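Local coordinates for flagellar brake protein YcgR (PDB 5Y6H) that acts as a flagellar brake, slowing the motor when bound to cyclic di-GMP, and takes part in FliG binding through the N-terminal domain described here, at residues D22-A27 and L44-D49; L30-S33 and Q38-S41; L53-Q58 and L89-Y94; E60-V65 and P98-V103. All blocks are in the same frame, centred on the assembly; numbering follows the deposited sequence.

Contact 1: residues D22-A27 and L44-D49; sequences DLHKAA and LAITPD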
loop_
_atom_site.group_PDB
_atom_site.type_symbol
_atom_site.label_atom_id
_atom_site.label_comp_id
_atom_site.label_asym_id
_atom_site.label_seq_id
_atom_site.Cartn_x
_atom_site.Cartn_y
_atom_site.Cartn_z
ATOM N N ASP A 22 -10.330 -0.138 6.460
ATOM C CA ASP A 22 -11.015 -1.347 6.008
ATOM C C ASP A 22 -10.031 -2.344 5.408
ATOM O O ASP A 22 -10.166 -3.559 5.608
ATOM C CB ASP A 22 -12.093 -0.994 4.981
ATOM C CG ASP A 22 -13.382 -0.504 5.617
ATOM O OD1 ASP A 22 -13.514 -0.568 6.857
ATOM O OD2 ASP A 22 -14.272 -0.054 4.866
ATOM N N LEU A 23 -9.043 -1.845 4.661
ATOM C CA LEU A 23 -8.033 -2.710 4.054
ATOM C C LEU A 23 -7.208 -3.428 5.114
ATOM O O LEU A 23 -6.928 -4.628 4.995
ATOM C CB LEU A 23 -7.131 -1.878 3.144
ATOM C CG LEU A 23 -6.104 -2.621 2.287
ATOM C CD1 LEU A 23 -6.773 -3.675 1.409
ATOM C CD2 LEU A 23 -5.314 -1.628 1.442
ATOM N N HIS A 24 -6.788 -2.701 6.150
ATOM C CA HIS A 24 -6.049 -3.317 7.247
ATOM C C HIS A 24 -6.855 -4.433 7.907
ATOM O O HIS A 24 -6.323 -5.512 8.192
ATOM C CB HIS A 24 -5.667 -2.249 8.273
ATOM C CG HIS A 24 -5.095 -2.806 9.534
ATOM N ND1 HIS A 24 -5.760 -2.759 10.740
ATOM C CD2 HIS A 24 -3.914 -3.422 9.779
ATOM C CE1 HIS A 24 -5.014 -3.323 11.673
ATOM N NE2 HIS A 24 -3.889 -3.733 11.116
ATOM N N LYS A 25 -8.146 -4.190 8.164
ATOM C CA LYS A 25 -8.965 -5.196 8.837
ATOM C C LYS A 25 -9.239 -6.396 7.938
ATOM O O LYS A 25 -9.266 -7.539 8.412
ATOM C CB LYS A 25 -10.279 -4.572 9.307
ATOM C CG LYS A 25 -11.006 -5.395 10.351
ATOM C CD LYS A 25 -12.208 -4.647 10.894
ATOM C CE LYS A 25 -12.689 -5.250 12.198
ATOM N NZ LYS A 25 -11.668 -5.126 13.277
ATOM N N ALA A 26 -9.460 -6.158 6.643
ATOM C CA ALA A 26 -9.701 -7.257 5.711
ATOM C C ALA A 26 -8.486 -8.168 5.586
ATOM O O ALA A 26 -8.637 -9.374 5.353
ATOM C CB ALA A 26 -10.093 -6.704 4.340
ATOM N N ALA A 27 -7.282 -7.608 5.725
ATOM C CA ALA A 27 -6.035 -8.374 5.733
ATOM C C ALA A 27 -5.867 -9.197 4.458
ATOM O O ALA A 27 -5.456 -10.359 4.495
ATOM C CB ALA A 27 -5.943 -9.269 6.971
ATOM N N LEU A 44 0.204 -4.241 7.480
ATOM C CA LEU A 44 0.361 -4.782 8.827
ATOM C C LEU A 44 -0.225 -3.859 9.886
ATOM O O LEU A 44 -0.781 -4.328 10.886
ATOM C CB LEU A 44 1.842 -5.025 9.122
ATOM C CG LEU A 44 2.515 -6.134 8.311
ATOM C CD1 LEU A 44 3.992 -6.225 8.651
ATOM C CD2 LEU A 44 1.829 -7.468 8.551
ATOM N N ALA A 45 -0.096 -2.549 9.695
ATOM C CA ALA A 45 -0.525 -1.593 10.701
ATOM C C ALA A 45 -0.889 -0.282 10.022
ATOM O O ALA A 45 -0.368 0.045 8.950
ATOM C CB ALA A 45 0.568 -1.370 11.751
ATOM N N ILE A 46 -1.784 0.468 10.661
ATOM C CA ILE A 46 -2.291 1.717 10.106
ATOM C C ILE A 46 -2.525 2.711 11.239
ATOM O O ILE A 46 -3.066 2.354 12.292
ATOM C CB ILE A 46 -3.580 1.491 9.283
ATOM C CG1 ILE A 46 -4.077 2.805 8.675
ATOM C CG2 ILE A 46 -4.666 0.811 10.122
ATOM C CD1 ILE A 46 -3.148 3.372 7.611
ATOM N N THR A 47 -2.071 3.954 11.035
ATOM C CA THR A 47 -2.396 5.093 11.886
ATOM C C THR A 47 -2.728 6.261 10.963
ATOM O O THR A 47 -2.503 6.158 9.750
ATOM C CB THR A 47 -1.240 5.458 12.830
ATOM O OG1 THR A 47 -0.263 6.230 12.120
ATOM C CG2 THR A 47 -0.581 4.217 13.426
ATOM N N PRO A 48 -3.265 7.377 11.470
ATOM C CA PRO A 48 -3.484 8.535 10.587
ATOM C C PRO A 48 -2.217 9.047 9.927
ATOM O O PRO A 48 -2.307 9.763 8.922
ATOM C CB PRO A 48 -4.088 9.585 11.529
ATOM C CG PRO A 48 -4.762 8.783 12.581
ATOM C CD PRO A 48 -3.866 7.594 12.801
ATOM N N ASP A 49 -1.040 8.694 10.443
ATOM C CA ASP A 49 0.210 9.236 9.938
ATOM C C ASP A 49 1.127 8.207 9.287
ATOM O O ASP A 49 2.152 8.603 8.721
ATOM C CB ASP A 49 0.973 9.940 11.069
ATOM C CG ASP A 49 0.264 11.184 11.564
ATOM O OD1 ASP A 49 0.359 11.479 12.774
ATOM O OD2 ASP A 49 -0.386 11.866 10.744
#
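The imidazole NE2 of H24 reaches the backbone O of L44 at 3.2 Å. This is a weak hydrogen bond, because the N-H points well off the oxygen, with an angle of 127°. The carbonyl oxygen lies at the ring edge, near the ring plane. It also sits 3.4 Å from the ring carbon CD2 of H24. The ring is carried out from the helix by an extended first torsion, with CG opposite the backbone N (chi1 171°). I46 supplies the apolar half of the contact. Its methyl CG2 lies 3.7 Å from H24 CG and equally near H24 CB, and it meets the ring obliquely. The two side chains run past each other in opposite directions. I46 also packs on L20 and L17, about one and two turns earlier in the same helix. The contact thus lays the C-terminal end of helix 13-26 against strand 37-47 of the antiparallel sheet in the PilZN domain. Helix 22-26 and this strand run nearly antiparallel, at 156°, with axes 8.5 Å apart. The strand carries a classic beta bulge here, in which L44 and A45 both face V52 of the next strand. An alanine in place of H24 would probably leave the L44 carbonyl without this donor and expose more of the I46 methyl. P48 packs farther back on the helix, on L17 and R21. T47 OG1 accepts a bond from D49 N at 3.1 Å, forming an ST turn. The helix itself finishes at A26, and A27 follows with positive phi.

Contact 2: residues L30-S33 and Q38-S41; sequences LRLS and QLIS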
loop_
_atom_site.group_PDB
_atom_site.type_symbol
_atom_site.label_atom_id
_atom_site.label_comp_id
_atom_site.label_asym_id
_atom_site.label_seq_id
_atom_site.Cartn_x
_atom_site.Cartn_y
_atom_site.Cartn_z
ATOM N N LEU A 30 -1.509 -7.444 -0.648
ATOM C CA LEU A 30 -1.227 -6.266 -1.449
ATOM C C LEU A 30 -0.212 -6.631 -2.522
ATOM O O LEU A 30 0.575 -7.568 -2.358
ATOM C CB LEU A 30 -0.654 -5.127 -0.598
ATOM C CG LEU A 30 -1.345 -4.681 0.689
ATOM C CD1 LEU A 30 -0.602 -3.489 1.273
ATOM C CD2 LEU A 30 -2.807 -4.339 0.461
ATOM N N ARG A 31 -0.228 -5.885 -3.620
ATOM C CA ARG A 31 0.848 -5.930 -4.600
ATOM C C ARG A 31 1.540 -4.575 -4.628
ATOM O O ARG A 31 0.884 -3.545 -4.813
ATOM C CB ARG A 31 0.332 -6.291 -5.995
ATOM C CG ARG A 31 1.401 -6.184 -7.081
ATOM C CD ARG A 31 0.855 -6.544 -8.450
ATOM N NE ARG A 31 0.238 -7.865 -8.460
ATOM C CZ ARG A 31 -0.612 -8.283 -9.391
ATOM N NH1 ARG A 31 -1.129 -9.504 -9.322
ATOM N NH2 ARG A 31 -0.947 -7.482 -10.392
ATOM N N LEU A 32 2.856 -4.581 -4.422
ATOM C CA LEU A 32 3.690 -3.396 -4.578
ATOM C C LEU A 32 4.375 -3.486 -5.932
ATOM O O LEU A 32 5.081 -4.462 -6.207
ATOM C CB LEU A 32 4.736 -3.294 -3.466
ATOM C CG LEU A 32 4.404 -2.623 -2.127
ATOM C CD1 LEU A 32 3.031 -3.028 -1.600
ATOM C CD2 LEU A 32 5.487 -2.942 -1.101
ATOM N N SER A 33 4.168 -2.482 -6.776
ATOM C CA SER A 33 4.759 -2.455 -8.105
ATOM C C SER A 33 5.605 -1.202 -8.281
ATOM O O SER A 33 5.221 -0.113 -7.843
ATOM C CB SER A 33 3.682 -2.518 -9.191
ATOM O OG SER A 33 2.894 -3.694 -9.076
ATOM N N GLN A 38 7.772 -6.296 -9.041
ATOM C CA GLN A 38 6.608 -6.308 -8.161
ATOM C C GLN A 38 6.825 -7.333 -7.054
ATOM O O GLN A 38 7.631 -8.258 -7.188
ATOM C CB GLN A 38 5.315 -6.616 -8.927
ATOM C CG GLN A 38 5.274 -7.989 -9.569
ATOM C CD GLN A 38 3.932 -8.288 -10.210
ATOM O OE1 GLN A 38 3.167 -9.117 -9.716
ATOM N NE2 GLN A 38 3.637 -7.609 -11.313
ATOM N N LEU A 39 6.097 -7.160 -5.949
ATOM C CA LEU A 39 6.141 -8.120 -4.852
ATOM C C LEU A 39 4.796 -8.141 -4.140
ATOM O O LEU A 39 3.980 -7.227 -4.281
ATOM C CB LEU A 39 7.271 -7.808 -3.854
ATOM C CG LEU A 39 7.237 -6.544 -2.984
ATOM C CD1 LEU A 39 6.409 -6.718 -1.708
ATOM C CD2 LEU A 39 8.655 -6.133 -2.618
ATOM N N ILE A 40 4.580 -9.197 -3.356
ATOM C CA ILE A 40 3.340 -9.396 -2.611
ATOM C C ILE A 40 3.588 -9.029 -1.153
ATOM O O ILE A 40 4.553 -9.509 -0.541
ATOM C CB ILE A 40 2.834 -10.843 -2.741
ATOM C CG1 ILE A 40 2.542 -11.180 -4.207
ATOM C CG2 ILE A 40 1.587 -11.057 -1.889
ATOM C CD1 ILE A 40 1.727 -10.126 -4.937
ATOM N N SER A 41 2.723 -8.186 -0.600
ATOM C CA SER A 41 2.902 -7.657 0.751
ATOM C C SER A 41 1.560 -7.735 1.476
ATOM O O SER A 41 0.671 -8.511 1.107
ATOM C CB SER A 41 3.482 -6.232 0.682
ATOM O OG SER A 41 3.567 -5.614 1.958
#
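An extended first torsion in R31 (chi1 173°) brings its polar end near that of Q38, whose CG is set between its backbone N and carbonyl carbon (chi1 63°) and whose chain then runs extended. They meet on the face of a beta hairpin that also carries S33 and I40. The hairpin is formed by strands 30-34 and 37-47, neighbours in the antiparallel sheet of the PilZN domain. The Q38 oxygen OE1 lies over one face of the R31 guanidinium, 3.4 Å from R31 NE. The angle is too poor for a hydrogen bond. The guanidinium and amide planes are 29° apart. I40 places its CD1 near the guanidinium plane, at the edge. L30, L32, L39 and S41 point to the other, buried face. There L32 and L39 lie side by side, with L32 CD2 at 3.9 Å from L39 CD1. Helix 59-67 covers L39, and strand 71-77 packs against L30 and L32. The S41 hydroxyl is also buried, but D54 O satisfies it. L30 with S41 and L32 with L39 are hydrogen-bonded pairs. R31 with I40 and S33 with Q38 are non-hydrogen-bonded pairs. L30 N gives a nearly straight bond to S41 O. The return bond from S41 N to L30 O is the shortest of the four, at 2.8 Å. L32 O, which accepts from L39 N, also has Q38 CA 3.1 Å away in a CA-H...O contact.

Contact 3: residues L53-Q58 and L89-Y94; sequences LDFGSQ and LQQSEY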
loop_
_atom_site.group_PDB
_atom_site.type_symbol
_atom_site.label_atom_id
_atom_site.label_comp_id
_atom_site.label_asym_id
_atom_site.label_seq_id
_atom_site.Cartn_x
_atom_site.Cartn_y
_atom_site.Cartn_z
ATOM N N LEU A 53 4.045 -1.887 6.045
ATOM C CA LEU A 53 3.841 -2.900 5.016
ATOM C C LEU A 53 4.845 -4.035 5.178
ATOM O O LEU A 53 6.017 -3.800 5.483
ATOM C CB LEU A 53 3.974 -2.293 3.612
ATOM C CG LEU A 53 3.137 -1.043 3.326
ATOM C CD1 LEU A 53 3.575 -0.374 2.032
ATOM C CD2 LEU A 53 1.652 -1.390 3.269
ATOM N N ASP A 54 4.385 -5.265 4.949
ATOM C CA ASP A 54 5.254 -6.430 5.062
ATOM C C ASP A 54 6.308 -6.446 3.957
ATOM O O ASP A 54 6.063 -6.021 2.823
ATOM C CB ASP A 54 4.423 -7.717 5.002
ATOM C CG ASP A 54 5.139 -8.914 5.608
ATOM O OD1 ASP A 54 6.170 -8.724 6.287
ATOM O OD2 ASP A 54 4.669 -10.055 5.402
ATOM N N PHE A 55 7.496 -6.943 4.300
ATOM C CA PHE A 55 8.508 -7.236 3.293
ATOM C C PHE A 55 8.028 -8.356 2.377
ATOM O O PHE A 55 7.213 -9.198 2.763
ATOM C CB PHE A 55 9.824 -7.661 3.956
ATOM C CG PHE A 55 10.837 -6.554 4.103
ATOM C CD1 PHE A 55 12.192 -6.854 4.166
ATOM C CD2 PHE A 55 10.443 -5.227 4.195
ATOM C CE1 PHE A 55 13.142 -5.854 4.305
ATOM C CE2 PHE A 55 11.388 -4.215 4.338
ATOM C CZ PHE A 55 12.740 -4.531 4.393
ATOM N N GLY A 56 8.546 -8.364 1.146
ATOM C CA GLY A 56 8.387 -9.516 0.287
ATOM C C GLY A 56 9.345 -10.629 0.675
ATOM O O GLY A 56 10.262 -10.453 1.475
ATOM N N SER A 57 9.123 -11.808 0.089
ATOM C CA SER A 57 9.940 -12.964 0.437
ATOM C C SER A 57 11.333 -12.930 -0.183
ATOM O O SER A 57 12.243 -13.574 0.351
ATOM C CB SER A 57 9.226 -14.255 0.029
ATOM O OG SER A 57 8.962 -14.279 -1.363
ATOM N N GLN A 58 11.530 -12.205 -1.284
ATOM C CA GLN A 58 12.816 -12.163 -1.975
ATOM C C GLN A 58 13.540 -10.872 -1.616
ATOM O O GLN A 58 13.015 -9.778 -1.848
ATOM C CB GLN A 58 12.630 -12.272 -3.489
ATOM C CG GLN A 58 11.782 -13.458 -3.926
ATOM C CD GLN A 58 12.335 -14.781 -3.434
ATOM O OE1 GLN A 58 13.547 -15.001 -3.440
ATOM N NE2 GLN A 58 11.447 -15.671 -3.003
ATOM N N LEU A 89 9.319 4.540 0.300
ATOM C CA LEU A 89 9.262 3.632 1.434
ATOM C C LEU A 89 10.611 3.625 2.132
ATOM O O LEU A 89 11.657 3.714 1.481
ATOM C CB LEU A 89 8.901 2.201 1.031
ATOM C CG LEU A 89 7.784 1.933 0.024
ATOM C CD1 LEU A 89 7.443 0.453 -0.004
ATOM C CD2 LEU A 89 6.567 2.736 0.378
ATOM N N GLN A 90 10.584 3.537 3.457
ATOM C CA GLN A 90 11.791 3.357 4.245
ATOM C C GLN A 90 11.703 2.038 4.998
ATOM O O GLN A 90 10.629 1.450 5.136
ATOM C CB GLN A 90 11.996 4.522 5.220
ATOM C CG GLN A 90 12.505 5.791 4.555
ATOM C CD GLN A 90 12.806 6.891 5.551
ATOM O OE1 GLN A 90 12.797 6.667 6.762
ATOM N NE2 GLN A 90 13.081 8.087 5.046
ATOM N N GLN A 91 12.847 1.559 5.476
ATOM C CA GLN A 91 12.865 0.319 6.236
ATOM C C GLN A 91 12.642 0.612 7.712
ATOM O O GLN A 91 13.204 1.563 8.263
ATOM C CB GLN A 91 14.180 -0.434 6.044
ATOM C CG GLN A 91 14.234 -1.743 6.829
ATOM C CD GLN A 91 15.421 -2.605 6.461
ATOM O OE1 GLN A 91 16.127 -2.324 5.495
ATOM N NE2 GLN A 91 15.646 -3.665 7.229
ATOM N N SER A 92 11.813 -0.206 8.346
ATOM C CA SER A 92 11.532 -0.074 9.768
ATOM C C SER A 92 11.407 -1.481 10.346
ATOM O O SER A 92 11.884 -2.465 9.770
ATOM C CB SER A 92 10.281 0.786 10.002
ATOM O OG SER A 92 10.168 1.143 11.369
ATOM N N GLU A 93 10.734 -1.580 11.485
ATOM C CA GLU A 93 10.612 -2.813 12.248
ATOM C C GLU A 93 9.171 -2.965 12.707
ATOM O O GLU A 93 8.531 -1.980 13.085
ATOM C CB GLU A 93 11.542 -2.792 13.470
ATOM C CG GLU A 93 11.998 -4.155 13.941
ATOM C CD GLU A 93 12.981 -4.076 15.094
ATOM O OE1 GLU A 93 13.156 -5.099 15.791
ATOM O OE2 GLU A 93 13.579 -2.998 15.303
ATOM N N TYR A 94 8.663 -4.197 12.683
ATOM C CA TYR A 94 7.324 -4.473 13.191
ATOM C C TYR A 94 7.246 -5.932 13.612
ATOM O O TYR A 94 7.499 -6.826 12.797
ATOM C CB TYR A 94 6.240 -4.170 12.149
ATOM C CG TYR A 94 4.820 -4.249 12.687
ATOM C CD1 TYR A 94 4.295 -3.227 13.469
ATOM C CD2 TYR A 94 4.007 -5.340 12.408
ATOM C CE1 TYR A 94 3.001 -3.292 13.961
ATOM C CE2 TYR A 94 2.711 -5.414 12.895
ATOM C CZ TYR A 94 2.214 -4.388 13.672
ATOM O OH TYR A 94 0.927 -4.456 14.158
#
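F55 and Q91 cross at about a right angle. The far corner of the F55 ring, CZ, meets the amide carbon CD of Q91 at 3.9 Å. The ring and amide planes are inclined by 60°, and the amide approaches the ring obliquely. Q91 reaches this place with a fully extended chain. Its CG stands opposite the backbone N (chi1 180°) and chi2 continues the line, which carries the amide to F55 CZ. Q91 CG adds a contact at 4.0 Å to the same F55 CZ. The amide OE1 and NE2 of Q91 both stay 4.2 Å from F55 CZ, and the touch is van der Waals packing. A second, deeper pair lies below. L53 CD1 faces L89 CD1 at 4.4 Å, a light apolar contact between two buried leucines. The two backbones stay well apart, with F55 CA and Q91 CA 9.2 Å from each other. Strand 97-102 fills the space between them. It pairs with L53 through F100 and with Q90 and S92 through I101 and A99. The contact therefore joins strand 50-54 and the loop after it to the region of strand 90-94, and those two strands are not neighbours in the sheet. On the surface, P98 touches both F55 and Q91, and the F55 ring also meets that of F100. In the interior, L89 packs on V65 of helix 59-67 and on L32, while L53 packs on L30 and on strand 37-47.

Contact 4: residues E60-V65 and P98-V103; sequences EDNIAV and PAFITV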
loop_
_atom_site.group_PDB
_atom_site.type_symbol
_atom_site.label_atom_id
_atom_site.label_comp_id
_atom_site.label_asym_id
_atom_site.label_seq_id
_atom_site.Cartn_x
_atom_site.Cartn_y
_atom_site.Cartn_z
ATOM N N GLU A 60 16.080 -9.270 -2.842
ATOM C CA GLU A 60 16.396 -8.316 -3.900
ATOM C C GLU A 60 15.189 -7.460 -4.266
ATOM O O GLU A 60 15.353 -6.305 -4.677
ATOM C CB GLU A 60 16.937 -9.043 -5.135
ATOM C CG GLU A 60 15.942 -9.954 -5.839
ATOM C CD GLU A 60 15.999 -11.382 -5.338
ATOM O OE1 GLU A 60 15.667 -12.294 -6.124
ATOM O OE2 GLU A 60 16.370 -11.597 -4.164
ATOM N N ASP A 61 13.974 -7.999 -4.124
ATOM C CA ASP A 61 12.776 -7.196 -4.360
ATOM C C ASP A 61 12.641 -6.091 -3.322
ATOM O O ASP A 61 12.272 -4.958 -3.653
ATOM C CB ASP A 61 11.529 -8.079 -4.346
ATOM C CG ASP A 61 11.473 -9.034 -5.515
ATOM O OD1 ASP A 61 12.191 -8.803 -6.512
ATOM O OD2 ASP A 61 10.706 -10.016 -5.435
ATOM N N ASN A 62 12.928 -6.404 -2.059
ATOM C CA ASN A 62 12.814 -5.398 -1.010
ATOM C C ASN A 62 13.832 -4.281 -1.201
ATOM O O ASN A 62 13.507 -3.099 -1.029
ATOM C CB ASN A 62 12.965 -6.067 0.354
ATOM C CG ASN A 62 11.913 -7.137 0.584
ATOM O OD1 ASN A 62 10.757 -6.972 0.189
ATOM N ND2 ASN A 62 12.309 -8.243 1.202
ATOM N N ILE A 63 15.065 -4.633 -1.576
ATOM C CA ILE A 63 16.085 -3.620 -1.848
ATOM C C ILE A 63 15.678 -2.747 -3.029
ATOM O O ILE A 63 15.865 -1.523 -3.007
ATOM C CB ILE A 63 17.450 -4.293 -2.087
ATOM C CG1 ILE A 63 17.893 -5.040 -0.828
ATOM C CG2 ILE A 63 18.489 -3.261 -2.490
ATOM C CD1 ILE A 63 19.070 -5.959 -1.047
ATOM N N ALA A 64 15.125 -3.360 -4.082
ATOM C CA ALA A 64 14.676 -2.585 -5.236
ATOM C C ALA A 64 13.582 -1.602 -4.846
ATOM O O ALA A 64 13.600 -0.440 -5.272
ATOM C CB ALA A 64 14.184 -3.522 -6.339
ATOM N N VAL A 65 12.639 -2.061 -4.029
ATOM C CA VAL A 65 11.528 -1.224 -3.584
ATOM C C VAL A 65 11.944 -0.078 -2.661
ATOM O O VAL A 65 11.245 0.931 -2.572
ATOM C CB VAL A 65 10.445 -2.063 -2.877
ATOM C CG1 VAL A 65 9.283 -1.178 -2.453
ATOM C CG2 VAL A 65 9.966 -3.185 -3.786
ATOM N N PRO A 98 11.671 -7.050 9.689
ATOM C CA PRO A 98 11.761 -5.838 8.868
ATOM C C PRO A 98 10.437 -5.563 8.173
ATOM O O PRO A 98 9.683 -6.479 7.835
ATOM C CB PRO A 98 12.860 -6.158 7.846
ATOM C CG PRO A 98 13.307 -7.549 8.107
ATOM C CD PRO A 98 12.412 -8.185 9.115
ATOM N N ALA A 99 10.159 -4.279 7.961
ATOM C CA ALA A 99 8.931 -3.857 7.304
ATOM C C ALA A 99 9.190 -2.558 6.557
ATOM O O ALA A 99 10.156 -1.843 6.837
ATOM C CB ALA A 99 7.787 -3.671 8.311
ATOM N N PHE A 100 8.318 -2.263 5.593
ATOM C CA PHE A 100 8.302 -0.955 4.951
ATOM C C PHE A 100 7.421 -0.007 5.752
ATOM O O PHE A 100 6.374 -0.403 6.275
ATOM C CB PHE A 100 7.767 -1.024 3.516
ATOM C CG PHE A 100 8.474 -2.012 2.626
ATOM C CD1 PHE A 100 9.777 -1.785 2.199
ATOM C CD2 PHE A 100 7.812 -3.144 2.172
ATOM C CE1 PHE A 100 10.420 -2.692 1.361
ATOM C CE2 PHE A 100 8.443 -4.053 1.335
ATOM C CZ PHE A 100 9.751 -3.825 0.924
ATOM N N ILE A 101 7.834 1.257 5.825
ATOM C CA ILE A 101 6.996 2.319 6.367
ATOM C C ILE A 101 6.805 3.378 5.291
ATOM O O ILE A 101 7.748 3.732 4.574
ATOM C CB ILE A 101 7.583 2.939 7.656
ATOM C CG1 ILE A 101 6.700 4.089 8.149
ATOM C CG2 ILE A 101 9.017 3.411 7.445
ATOM C CD1 ILE A 101 7.028 4.558 9.558
ATOM N N THR A 102 5.573 3.857 5.162
ATOM C CA THR A 102 5.262 4.990 4.302
ATOM C C THR A 102 4.120 5.761 4.956
ATOM O O THR A 102 3.746 5.491 6.102
ATOM C CB THR A 102 4.962 4.514 2.874
ATOM O OG1 THR A 102 4.946 5.635 1.981
ATOM C CG2 THR A 102 3.635 3.768 2.801
ATOM N N VAL A 103 3.576 6.742 4.246
ATOM C CA VAL A 103 2.540 7.609 4.805
ATOM C C VAL A 103 1.330 7.546 3.885
ATOM O O VAL A 103 1.445 7.148 2.712
ATOM C CB VAL A 103 3.049 9.057 5.000
ATOM C CG1 VAL A 103 4.277 9.064 5.905
ATOM C CG2 VAL A 103 3.350 9.706 3.667
#
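F100 pushes the outer corner of its ring, CZ, between N62 and V65 on helix 59-67. Its first torsion turns the ring opposite the carbonyl carbon (chi1 -54°), so that it leaves strand 98-102 for the helix. The tightest approach is at N62, whose OD1 lies 3.4 Å from F100 CZ, at the ring edge and near its plane. N62 CA also meets that edge, 3.9 Å from F100 CZ. The amide and ring planes are 66° apart and the side chains cross at about a right angle. The V65 side is looser. Its CB stands 4.2 Å from F100 CZ, with the methyl CG1 over one face of the ring, and this is the apolar part of the contact. On the helix, I63 points away from the strand and is exposed, whereas N62, V65 and F100 are all buried. This is the packing of a helix onto a sheet strand within the PilZN domain. L39 and L89 touch V65, L32 and L53 pack on F100, and the ring of F55 meets that of F100. An alanine at F100 would probably open a gap beside V65 and leave N62 OD1 without its ring-edge neighbour and the F55 ring without its partner. The N62 amide is buried, yet both its ends are hydrogen-bonded: OD1 accepts from the backbone N of G56, and ND2 is bonded too. This probably fixes the amide's rotation, and the approach to F100 is a C-H edge contact beside a satisfied oxygen.

Overall arrangement
All four contacts lie in the PilZN domain and reach one antiparallel sheet. Contacts 3 and 4 nearly share a centre, about 4 Å apart. They interleave along the chain, and S92 N bonds A99 O at 2.8 Å. Contact 2 lies about 10 Å from contact 4 and 11 Å from contact 3, between centres. It meets contact 4 where L39 CD2 lies 3.4 Å from V65 CG2. Contact 1 stands apart, about 15 to 17 Å from the others between centres. It encloses contact 2 along the chain and touches it where L23 CD2 meets L30 CD2. Y94 packs on A45, linking contacts 1 and 3, and D49 O lies 3.6 Å from V103 CG1, linking contacts 1 and 4.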